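Local coordinates for protein SsfX3 (Streptomyces sp. SF2575, PDB 3SKV) that probably transfers a salicylyl group onto a tetracycline intermediate during antibiotic biosynthesis, as a GDSL/SGNH-family acyltransferase, at residues A[203-208]-A[212-217]. The protein carries 1 engineered substitution. Sequence-based numbering, arbitrary orientation.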
ATOM      1  N   SER A 203      -5.861 -10.225   6.611  1.00 26.40           N
ATOM      2  CA  SER A 203      -6.933  -9.396   6.051  1.00 25.54           C
ATOM      3  C   SER A 203      -6.348  -8.019   5.653  1.00 26.02           C
ATOM      4  O   SER A 203      -5.198  -7.755   6.025  1.00 24.70           O
ATOM      5  CB  SER A 203      -8.068  -9.263   7.072  1.00 29.37           C
ATOM      6  OG  SER A 203      -7.660  -8.672   8.297  1.00 35.27           O
ATOM      7  N   PRO A 204      -7.078  -7.112   4.929  1.00 23.07           N
ATOM      8  CA  PRO A 204      -6.443  -5.823   4.502  1.00 21.75           C
ATOM      9  C   PRO A 204      -5.818  -4.915   5.560  1.00 23.91           C
ATOM     10  O   PRO A 204      -4.868  -4.191   5.246  1.00 21.00           O
ATOM     11  CB  PRO A 204      -7.551  -5.102   3.720  1.00 23.20           C
ATOM     12  CG  PRO A 204      -8.495  -6.179   3.318  1.00 28.06           C
ATOM     13  CD  PRO A 204      -8.437  -7.250   4.353  1.00 23.65           C
ATOM     14  N   SER A 205      -6.371  -4.904   6.793  1.00 21.63           N
ATOM     15  CA  SER A 205      -5.841  -4.059   7.864  1.00 20.54           C
ATOM     16  C   SER A 205      -4.672  -4.773   8.554  1.00 24.87           C
ATOM     17  O   SER A 205      -4.053  -4.217   9.466  1.00 22.72           O
ATOM     18  CB  SER A 205      -6.934  -3.680   8.863  1.00 22.20           C
ATOM     19  OG  SER A 205      -7.390  -4.821   9.571  1.00 28.96           O
ATOM     20  N   ARG A 206      -4.324  -5.981   8.062  1.00 22.68           N
ATOM     21  CA  ARG A 206      -3.261  -6.759   8.674  1.00 22.60           C
ATOM     22  C   ARG A 206      -2.061  -7.044   7.778  1.00 27.57           C
ATOM     23  O   ARG A 206      -1.311  -7.989   8.044  1.00 27.63           O
ATOM     24  CB  ARG A 206      -3.829  -7.975   9.415  1.00 23.10           C
ATOM     25  CG  ARG A 206      -4.545  -7.586  10.728  1.00 31.75           C
ATOM     26  CD  ARG A 206      -5.144  -8.765  11.462  1.00 28.94           C
ATOM     27  NE  ARG A 206      -6.370  -9.190  10.779  1.00 57.38           N
ATOM     28  CZ  ARG A 206      -7.030 -10.321  11.029  1.00 71.68           C
ATOM     29  NH1 ARG A 206      -6.592 -11.163  11.962  1.00 62.17           N
ATOM     30  NH2 ARG A 206      -8.127 -10.623  10.344  1.00 46.82           N
ATOM     31  N   THR A 207      -1.833  -6.183   6.748  1.00 23.37           N
ATOM     32  CA  THR A 207      -0.624  -6.264   5.920  1.00 22.49           C
ATOM     33  C   THR A 207       0.476  -5.625   6.778  1.00 27.15           C
ATOM     34  O   THR A 207       0.157  -4.903   7.733  1.00 26.70           O
ATOM     35  CB  THR A 207      -0.764  -5.531   4.563  1.00 20.42           C
ATOM     36  OG1 THR A 207      -0.970  -4.142   4.790  1.00 25.07           O
ATOM     37  CG2 THR A 207      -1.888  -6.082   3.693  1.00 20.97           C
ATOM     38  N   TRP A 208       1.756  -5.850   6.445  1.00 23.45           N
ATOM     39  CA  TRP A 208       2.824  -5.247   7.232  1.00 22.01           C
ATOM     40  C   TRP A 208       2.674  -3.722   7.226  1.00 28.29           C
ATOM     41  O   TRP A 208       2.804  -3.104   8.282  1.00 28.22           O
ATOM     42  CB  TRP A 208       4.198  -5.726   6.771  1.00 19.64           C
ATOM     43  CG  TRP A 208       4.662  -5.183   5.454  1.00 19.93           C
ATOM     44  CD1 TRP A 208       4.518  -5.759   4.229  1.00 22.78           C
ATOM     45  CD2 TRP A 208       5.346  -3.940   5.239  1.00 19.31           C
ATOM     46  NE1 TRP A 208       5.083  -4.957   3.264  1.00 21.74           N
ATOM     47  CE2 TRP A 208       5.606  -3.838   3.858  1.00 22.98           C
ATOM     48  CE3 TRP A 208       5.771  -2.905   6.090  1.00 20.70           C
ATOM     49  CZ2 TRP A 208       6.297  -2.756   3.308  1.00 22.62           C
ATOM     50  CZ3 TRP A 208       6.410  -1.812   5.545  1.00 22.62           C
ATOM     51  CH2 TRP A 208       6.694  -1.753   4.175  1.00 23.39           C
ATOM     52  N   ALA A 212       2.111  -1.523  10.450  1.00 23.31           N
ATOM     53  CA  ALA A 212       3.160  -0.556  10.758  1.00 22.91           C
ATOM     54  C   ALA A 212       2.552   0.852  10.899  1.00 25.93           C
ATOM     55  O   ALA A 212       2.810   1.496  11.902  1.00 27.52           O
ATOM     56  CB  ALA A 212       4.253  -0.579   9.690  1.00 23.08           C
ATOM     57  N   ALA A 213       1.676   1.269   9.963  1.00 21.36           N
ATOM     58  CA  ALA A 213       1.005   2.582   9.990  1.00 21.36           C
ATOM     59  C   ALA A 213       0.109   2.754  11.209  1.00 26.11           C
ATOM     60  O   ALA A 213       0.127   3.808  11.851  1.00 25.79           O
ATOM     61  CB  ALA A 213       0.186   2.799   8.728  1.00 21.30           C
ATOM     62  N   ARG A 214      -0.675   1.726  11.526  1.00 22.97           N
ATOM     63  CA  ARG A 214      -1.600   1.752  12.656  1.00 23.64           C
ATOM     64  C   ARG A 214      -0.847   1.860  13.985  1.00 30.42           C
ATOM     65  O   ARG A 214      -1.253   2.642  14.847  1.00 30.88           O
ATOM     66  CB  ARG A 214      -2.517   0.524  12.658  1.00 18.36           C
ATOM     67  CG  ARG A 214      -3.536   0.519  11.550  1.00 23.91           C
ATOM     68  CD  ARG A 214      -4.139  -0.862  11.369  1.00 25.26           C
ATOM     69  NE  ARG A 214      -4.937  -1.268  12.523  1.00 29.19           N
ATOM     70  CZ  ARG A 214      -5.303  -2.513  12.783  1.00 46.51           C
ATOM     71  NH1 ARG A 214      -4.954  -3.495  11.965  1.00 34.68           N
ATOM     72  NH2 ARG A 214      -6.040  -2.786  13.859  1.00 25.15           N
ATOM     73  N   ALA A 215       0.265   1.112  14.131  1.00 26.97           N
ATOM     74  CA  ALA A 215       1.045   1.153  15.363  1.00 26.97           C
ATOM     75  C   ALA A 215       1.736   2.507  15.525  1.00 33.76           C
ATOM     76  O   ALA A 215       1.933   2.972  16.650  1.00 33.78           O
ATOM     77  CB  ALA A 215       2.060   0.040  15.375  1.00 27.00           C
ATOM     78  N   GLU A 216       2.100   3.143  14.396  1.00 28.86           N
ATOM     79  CA  GLU A 216       2.782   4.427  14.411  1.00 27.45           C
ATOM     80  C   GLU A 216       1.869   5.646  14.412  1.00 29.71           C
ATOM     81  O   GLU A 216       2.351   6.726  14.723  1.00 29.96           O
ATOM     82  CB  GLU A 216       3.816   4.513  13.268  1.00 27.95           C
ATOM     83  CG  GLU A 216       5.105   3.735  13.537  1.00 32.50           C
ATOM     84  CD  GLU A 216       5.869   4.063  14.814  1.00 49.51           C
ATOM     85  OE1 GLU A 216       5.916   5.251  15.212  1.00 44.92           O
ATOM     86  OE2 GLU A 216       6.452   3.129  15.406  1.00 42.29           O
ATOM     87  N   GLY A 217       0.587   5.482  14.061  1.00 24.88           N
ATOM     88  CA  GLY A 217      -0.356   6.602  13.955  1.00 24.38           C
ATOM     89  C   GLY A 217      -0.135   7.378  12.662  1.00 29.78           C
ATOM     90  O   GLY A 217      -0.225   8.606  12.643  1.00 31.69           O
TER
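Arg214 reaches from the last turn of helix 208-216 back to the loop that leads into it, and its NH1 donates to the backbone O of Ser205 at 2.8 Å. The N-H...O angle of 135° shows a bent bond. Ser205 O lies at the edge of the guanidinium, near its plane, whereas NH1 stands above the carbonyl plane of Ser205, 45° out of it and not on a lone pair. The chain sets this approach: CG is anti to the carbonyl carbon, and a bend at chi3 (66°) brings the guanidinium round to the loop. Arg214 NH1 also comes within 3.7 Å of Ser205 OG, but that hydroxyl is hydrogen-bonded to Asp122. Arg214 NH2 donates to Gly127 O. Alongside, Arg206 turns its own guanidinium to Ser203, gripping OG side-on with NE (2.8 Å) and NH2 (2.9 Å). Arg206 CG sits at the edge of the Arg214 guanidinium, 4.3 Å from Arg214 NH1. A leucine in place of Arg214 would probably leave Ser205 O and Gly127 O without their guanidinium donor and the loop less firmly tied to the helix. Earlier in the helix, Ala212 N donates to Trp208 O at 2.8 Å, an i+4 to i helical bond, and Thr207 is the N-cap, its OG1 accepting from Ala210 N. The CB of Trp208 is directed away from 212-217, and its indole meets His190 and His197 edge-to-face. Helix 208-216 lies in the GDSL/SGNH part, between strands 187-192 and 219-223 of the parallel sheet in chain order, while Ser205 and Arg214 pack on Leu124 of strand 120-125 and Trp158 of strand 153-158, joining it to the N-terminal beta domain.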